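Local coordinates for protein beta-glucanase (Bacteroides thetaiotaomicron, PDB 6EUG) that probably hydrolyses O-glycosidic bonds, its family 43 glycoside hydrolase part acting as a beta-1,3-galactosidase that holds glucoimidazole in its pocket, at residues H128-G133 with M211-T216; P138-V143 with I156-V161. All coordinates share one frame; numbering follows the deposited sequence.

Contact 1 (H128-G133 with M211-T216); sequences HLELKG and MSRDMT. With GIM (glucoimidazole), chain B.
H128 and R213 bring the two backbones closest, their CA atoms 5.6 Å apart where the end of strand 122-130 meets the loop running into strand 215-219. No hydrogen bond crosses directly between the segments; the H128 side chain makes most of the join, packing on R213 backbone. R213 CA sits over the middle of one face of the imidazole, a CH-pi contact 3.6 Å from the centroid. With chi1 of H128 at 174°, CG stands opposite the backbone N, and the ring lies along R213. At one ring edge NE2 donates to E130 OE2 at 2.6 Å, nearly straight and in the ring plane, reaching the anti side of the carboxylate from 24° out of its plane. The same OE2 lies 3.6 Å from R213 NE in a salt bridge at the guanidinium edge, while the guanidinium also binds Y136 O and N234 OD1. At another edge H128 ND1 reaches a water at 2.8 Å, which donates to D214 OD1 and is hydrogen-bonded to O3 of the ligand. Glucoimidazole O2 donates to D214 OD2 at 2.7 Å. With both ring nitrogens engaged and one face covered, the rotation of H128 is probably fixed, as expected of a second-shell residue, and the water bridges it to D214 and the ligand.

Contact 2 (P138-V143 with I156-V161); sequences PARAAV and IRSGRV
A142 and S158 form the tight centre of this pairing: as a non-hydrogen-bonded antiparallel pair their CA atoms close to 4.1 Å, and A142 CB packs against S158 CB at 3.9 Å. On either side the backbones are stitched together, A141 with G159 through two hydrogen bonds and V143 N with R157 O at 3.0 Å. V143 O then takes I156 N, so that I156 and R157 together face V143, a classic beta bulge. These are the last two strands of a four-stranded antiparallel sheet, one blade of the five-bladed beta-propeller of family 43, with 154-159 at its outer edge. The V143 side chain also touches V124 and W126 of neighbouring strand 122-130, and its CG1 meets I156 CB at 4.1 Å. The solvent side is looser and carried by long arginine side chains. On the V143 face R157 is exposed, its guanidinium face lying over I156 CG2. Toward S158 on the other face, R140 extends straight from CG to NE until NH1 gives a hydrogen bond of 3.0 Å to S158 OG, which also binds D102. Beyond the strands R160, equally extended, reaches P138 O with NE at 2.9 Å; the bond is nearly straight at the nitrogen, but NE comes from above the carbonyl plane, 41° out of it.

In the fold
The centres of contacts 1 and 2 lie about 7 Å apart, and strands 122-130 and 140-146 are neighbours in one sheet. A139 couples them: its N is 2.8 Å from E130 OE1 and its O is 2.9 Å from S212 N, both probable hydrogen bonds. The loop at the start of contact 2 thus probably holds the second carboxylate oxygen of E130 and also the segment leading to D214. L129 CD2 packs at 3.6 Å from S158 OG. Contact 1 reaches the ligand pocket through D214, alongside E110, R111 and Q320, which also bind glucoimidazole. Contact 2 stands further back, the A139 side chain being about 11 Å from the ligand.

Contact 1 (H128-G133 with M211-T216)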
loop_
_atom_site.group_PDB
_atom_site.type_symbol
_atom_site.label_atom_id
_atom_site.label_comp_id
_atom_site.label_asym_id
_atom_site.label_seq_id
_atom_site.Cartn_x
_atom_site.Cartn_y
_atom_site.Cartn_z
ATOM N N HIS A 128 -6.101 4.795 1.243
ATOM C CA HIS A 128 -5.949 5.455 2.547
ATOM C C HIS A 128 -6.641 6.806 2.495
ATOM O O HIS A 128 -6.327 7.603 1.649
ATOM C CB HIS A 128 -4.438 5.601 2.821
ATOM C CG HIS A 128 -4.068 6.388 4.054
ATOM N ND1 HIS A 128 -2.784 6.860 4.253
ATOM C CD2 HIS A 128 -4.788 6.780 5.140
ATOM C CE1 HIS A 128 -2.742 7.538 5.389
ATOM N NE2 HIS A 128 -3.940 7.497 5.951
ATOM N N LEU A 129 -7.620 7.012 3.391
ATOM C CA LEU A 129 -8.360 8.262 3.517
ATOM C C LEU A 129 -8.122 8.921 4.881
ATOM O O LEU A 129 -8.183 8.250 5.907
ATOM C CB LEU A 129 -9.874 8.009 3.361
ATOM C CG LEU A 129 -10.808 9.236 3.490
ATOM C CD1 LEU A 129 -10.599 10.230 2.351
ATOM C CD2 LEU A 129 -12.258 8.782 3.515
ATOM N N GLU A 130 -7.882 10.245 4.884
ATOM C CA GLU A 130 -7.979 11.066 6.073
ATOM C C GLU A 130 -8.998 12.190 5.784
ATOM O O GLU A 130 -8.941 12.871 4.740
ATOM C CB GLU A 130 -6.624 11.665 6.476
ATOM C CG GLU A 130 -5.484 10.659 6.694
ATOM C CD GLU A 130 -5.564 9.817 7.955
ATOM O OE1 GLU A 130 -6.373 10.144 8.858
ATOM O OE2 GLU A 130 -4.764 8.840 8.078
ATOM N N LEU A 131 -9.949 12.338 6.708
ATOM C CA LEU A 131 -11.039 13.290 6.567
ATOM C C LEU A 131 -10.527 14.738 6.573
ATOM O O LEU A 131 -9.542 15.059 7.246
ATOM C CB LEU A 131 -12.083 13.084 7.669
ATOM C CG LEU A 131 -12.759 11.711 7.797
ATOM C CD1 LEU A 131 -13.655 11.637 9.035
ATOM C CD2 LEU A 131 -13.560 11.387 6.549
ATOM N N LYS A 132 -11.170 15.571 5.762
ATOM C CA LYS A 132 -10.851 16.998 5.656
ATOM C C LYS A 132 -10.734 17.633 7.015
ATOM O O LYS A 132 -11.606 17.461 7.873
ATOM C CB LYS A 132 -11.956 17.721 4.841
ATOM C CG LYS A 132 -11.814 19.245 4.767
ATOM C CD LYS A 132 -12.929 19.939 3.990
ATOM C CE LYS A 132 -12.678 21.456 3.921
ATOM N NZ LYS A 132 -13.848 22.189 3.372
ATOM N N GLY A 133 -9.637 18.357 7.201
ATOM C CA GLY A 133 -9.413 19.168 8.388
ATOM C C GLY A 133 -8.957 18.431 9.630
ATOM O O GLY A 133 -8.827 19.068 10.684
ATOM N N MET A 211 -6.658 0.940 13.125
ATOM C CA MET A 211 -6.193 2.029 12.279
ATOM C C MET A 211 -5.613 1.499 10.985
ATOM O O MET A 211 -5.059 0.420 10.961
ATOM C CB MET A 211 -5.128 2.874 12.999
ATOM C CG MET A 211 -5.634 3.604 14.252
ATOM S SD MET A 211 -4.336 4.382 15.223
ATOM C CE MET A 211 -3.789 5.688 14.115
ATOM N N SER A 212 -5.810 2.255 9.898
ATOM C CA SER A 212 -5.245 1.903 8.572
ATOM C C SER A 212 -4.687 3.131 7.921
ATOM O O SER A 212 -5.453 4.064 7.659
ATOM C CB SER A 212 -6.362 1.282 7.671
ATOM O OG SER A 212 -5.855 0.816 6.420
ATOM N N ARG A 213 -3.360 3.157 7.683
ATOM C CA ARG A 213 -2.705 4.230 6.956
ATOM C C ARG A 213 -2.102 3.687 5.638
ATOM O O ARG A 213 -2.882 3.348 4.737
ATOM C CB ARG A 213 -1.756 5.062 7.854
ATOM C CG ARG A 213 -2.474 5.784 8.985
ATOM C CD ARG A 213 -1.768 7.101 9.317
ATOM N NE ARG A 213 -2.319 7.841 10.460
ATOM C CZ ARG A 213 -1.880 7.747 11.718
ATOM N NH1 ARG A 213 -0.918 6.878 12.060
ATOM N NH2 ARG A 213 -2.436 8.505 12.666
ATOM N N ASP A 214 -0.780 3.558 5.514
ATOM C CA ASP A 214 -0.208 2.962 4.313
ATOM C C ASP A 214 -0.810 1.539 4.133
ATOM O O ASP A 214 -1.031 0.817 5.128
ATOM C CB ASP A 214 1.321 2.821 4.380
ATOM C CG ASP A 214 2.073 4.132 4.251
ATOM O OD1 ASP A 214 1.493 5.237 4.103
ATOM O OD2 ASP A 214 3.326 4.038 4.244
ATOM N N MET A 215 -1.131 1.200 2.882
ATOM C CA MET A 215 -1.842 -0.058 2.556
ATOM C C MET A 215 -1.598 -0.588 1.150
ATOM O O MET A 215 -1.142 0.128 0.248
ATOM C CB MET A 215 -3.361 0.130 2.766
ATOM C CG MET A 215 -4.020 1.270 1.980
ATOM S SD MET A 215 -5.669 0.976 1.294
ATOM C CE MET A 215 -5.201 -0.096 -0.082
ATOM N N THR A 216 -1.933 -1.880 0.975
ATOM C CA THR A 216 -2.036 -2.476 -0.313
ATOM C C THR A 216 -3.092 -3.586 -0.311
ATOM O O THR A 216 -3.773 -3.818 0.713
ATOM C CB THR A 216 -0.674 -2.942 -0.833
ATOM O OG1 THR A 216 -0.751 -3.211 -2.243
ATOM C CG2 THR A 216 -0.145 -4.192 -0.075
HETATM C C1 GIM B . 4.489 8.382 4.796
HETATM C C2 GIM B . 3.720 7.529 3.862
HETATM N N10 GIM B . 4.490 9.726 4.821
HETATM C C3 GIM B . 3.224 8.376 2.676
HETATM C C4 GIM B . 2.648 9.720 3.215
HETATM C C5 GIM B . 3.763 10.574 3.836
HETATM C C6 GIM B . 3.248 11.862 4.475
HETATM C C7 GIM B . 5.786 8.990 6.462
HETATM C C8 GIM B . 5.304 10.122 5.837
HETATM N N1 GIM B . 5.274 7.926 5.803
HETATM O O3 GIM B . 2.189 7.686 1.959
HETATM O O2 GIM B . 4.510 6.346 3.564
HETATM O O4 GIM B . 1.570 9.549 4.171
HETATM O O6 GIM B . 2.479 11.570 5.638
HETATM O O HOH W 1 -0.502 6.383 2.718
#

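Contact 2 (P138-V143 with I156-V161)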
loop_
_atom_site.group_PDB
_atom_site.type_symbol
_atom_site.label_atom_id
_atom_site.label_comp_id
_atom_site.label_asym_id
_atom_site.label_seq_id
_atom_site.Cartn_x
_atom_site.Cartn_y
_atom_site.Cartn_z
ATOM N N PRO A 138 -7.823 10.410 11.627
ATOM C CA PRO A 138 -8.824 9.357 11.397
ATOM C C PRO A 138 -8.319 7.949 11.016
ATOM O O PRO A 138 -8.957 6.964 11.374
ATOM C CB PRO A 138 -9.733 9.966 10.308
ATOM C CG PRO A 138 -9.611 11.443 10.536
ATOM C CD PRO A 138 -8.182 11.669 10.955
ATOM N N ALA A 139 -7.230 7.864 10.233
ATOM C CA ALA A 139 -6.585 6.612 9.864
ATOM C C ALA A 139 -7.558 5.595 9.295
ATOM O O ALA A 139 -7.711 4.493 9.848
ATOM C CB ALA A 139 -5.797 6.042 11.059
ATOM N N ARG A 140 -8.221 5.978 8.191
ATOM C CA ARG A 140 -9.238 5.137 7.559
ATOM C C ARG A 140 -8.798 4.484 6.227
ATOM O O ARG A 140 -7.864 4.961 5.528
ATOM C CB ARG A 140 -10.493 5.956 7.271
ATOM C CG ARG A 140 -11.237 6.511 8.491
ATOM C CD ARG A 140 -12.553 7.172 8.083
ATOM N NE ARG A 140 -13.334 7.577 9.255
ATOM C CZ ARG A 140 -14.612 7.930 9.236
ATOM N NH1 ARG A 140 -15.323 7.894 8.117
ATOM N NH2 ARG A 140 -15.197 8.320 10.359
ATOM N N ALA A 141 -9.474 3.373 5.909
ATOM C CA ALA A 141 -9.475 2.838 4.555
ATOM C C ALA A 141 -10.820 3.146 3.923
ATOM O O ALA A 141 -11.849 3.061 4.583
ATOM C CB ALA A 141 -9.218 1.342 4.532
ATOM N N ALA A 142 -10.786 3.478 2.648
ATOM C CA ALA A 142 -12.012 3.713 1.850
ATOM C C ALA A 142 -12.128 2.738 0.676
ATOM O O ALA A 142 -11.114 2.324 0.133
ATOM C CB ALA A 142 -12.021 5.131 1.344
ATOM N N VAL A 143 -13.368 2.477 0.225
ATOM C CA VAL A 143 -13.615 1.563 -0.890
ATOM C C VAL A 143 -14.593 2.208 -1.899
ATOM O O VAL A 143 -15.530 2.919 -1.527
ATOM C CB VAL A 143 -14.103 0.174 -0.402
ATOM C CG1 VAL A 143 -15.473 0.218 0.217
ATOM C CG2 VAL A 143 -14.107 -0.854 -1.531
ATOM N N ILE A 156 -18.175 4.161 -1.953
ATOM C CA ILE A 156 -19.132 3.397 -1.133
ATOM C C ILE A 156 -19.086 3.807 0.328
ATOM O O ILE A 156 -20.089 4.216 0.871
ATOM C CB ILE A 156 -18.945 1.869 -1.262
ATOM C CG1 ILE A 156 -19.089 1.432 -2.713
ATOM C CG2 ILE A 156 -19.950 1.142 -0.381
ATOM C CD1 ILE A 156 -18.690 -0.010 -2.962
ATOM N N ARG A 157 -17.955 3.598 1.002
ATOM C CA ARG A 157 -17.851 3.907 2.440
ATOM C C ARG A 157 -16.381 3.921 2.888
ATOM O O ARG A 157 -15.497 3.555 2.100
ATOM C CB ARG A 157 -18.669 2.910 3.278
ATOM C CG ARG A 157 -18.026 1.537 3.396
ATOM C CD ARG A 157 -18.804 0.537 4.245
ATOM N NE ARG A 157 -20.030 0.109 3.551
ATOM C CZ ARG A 157 -20.171 -0.920 2.695
ATOM N NH1 ARG A 157 -21.380 -1.133 2.160
ATOM N NH2 ARG A 157 -19.158 -1.720 2.325
ATOM N N SER A 158 -16.151 4.439 4.101
ATOM C CA SER A 158 -14.814 4.483 4.713
ATOM C C SER A 158 -14.929 4.170 6.189
ATOM O O SER A 158 -16.011 4.297 6.801
ATOM C CB SER A 158 -14.119 5.847 4.505
ATOM O OG SER A 158 -14.627 6.871 5.373
ATOM N N GLY A 159 -13.814 3.758 6.785
ATOM C CA GLY A 159 -13.818 3.480 8.205
ATOM C C GLY A 159 -12.511 2.848 8.651
ATOM O O GLY A 159 -11.690 2.446 7.824
ATOM N N ARG A 160 -12.340 2.757 9.969
ATOM C CA ARG A 160 -11.328 1.897 10.568
ATOM C C ARG A 160 -11.790 0.428 10.410
ATOM O O ARG A 160 -12.982 0.146 10.091
ATOM C CB ARG A 160 -11.030 2.291 12.032
ATOM C CG ARG A 160 -10.312 3.636 12.210
ATOM C CD ARG A 160 -9.863 3.910 13.637
ATOM N NE ARG A 160 -9.128 5.178 13.702
ATOM C CZ ARG A 160 -8.564 5.693 14.783
ATOM N NH1 ARG A 160 -8.649 5.074 15.942
ATOM N NH2 ARG A 160 -7.895 6.838 14.708
ATOM N N VAL A 161 -10.878 -0.499 10.652
ATOM C CA VAL A 161 -11.053 -1.885 10.199
ATOM C C VAL A 161 -11.511 -2.856 11.295
ATOM O O VAL A 161 -10.903 -2.933 12.357
ATOM C CB VAL A 161 -9.767 -2.416 9.532
ATOM C CG1 VAL A 161 -9.984 -3.810 8.957
ATOM C CG2 VAL A 161 -9.241 -1.459 8.440
#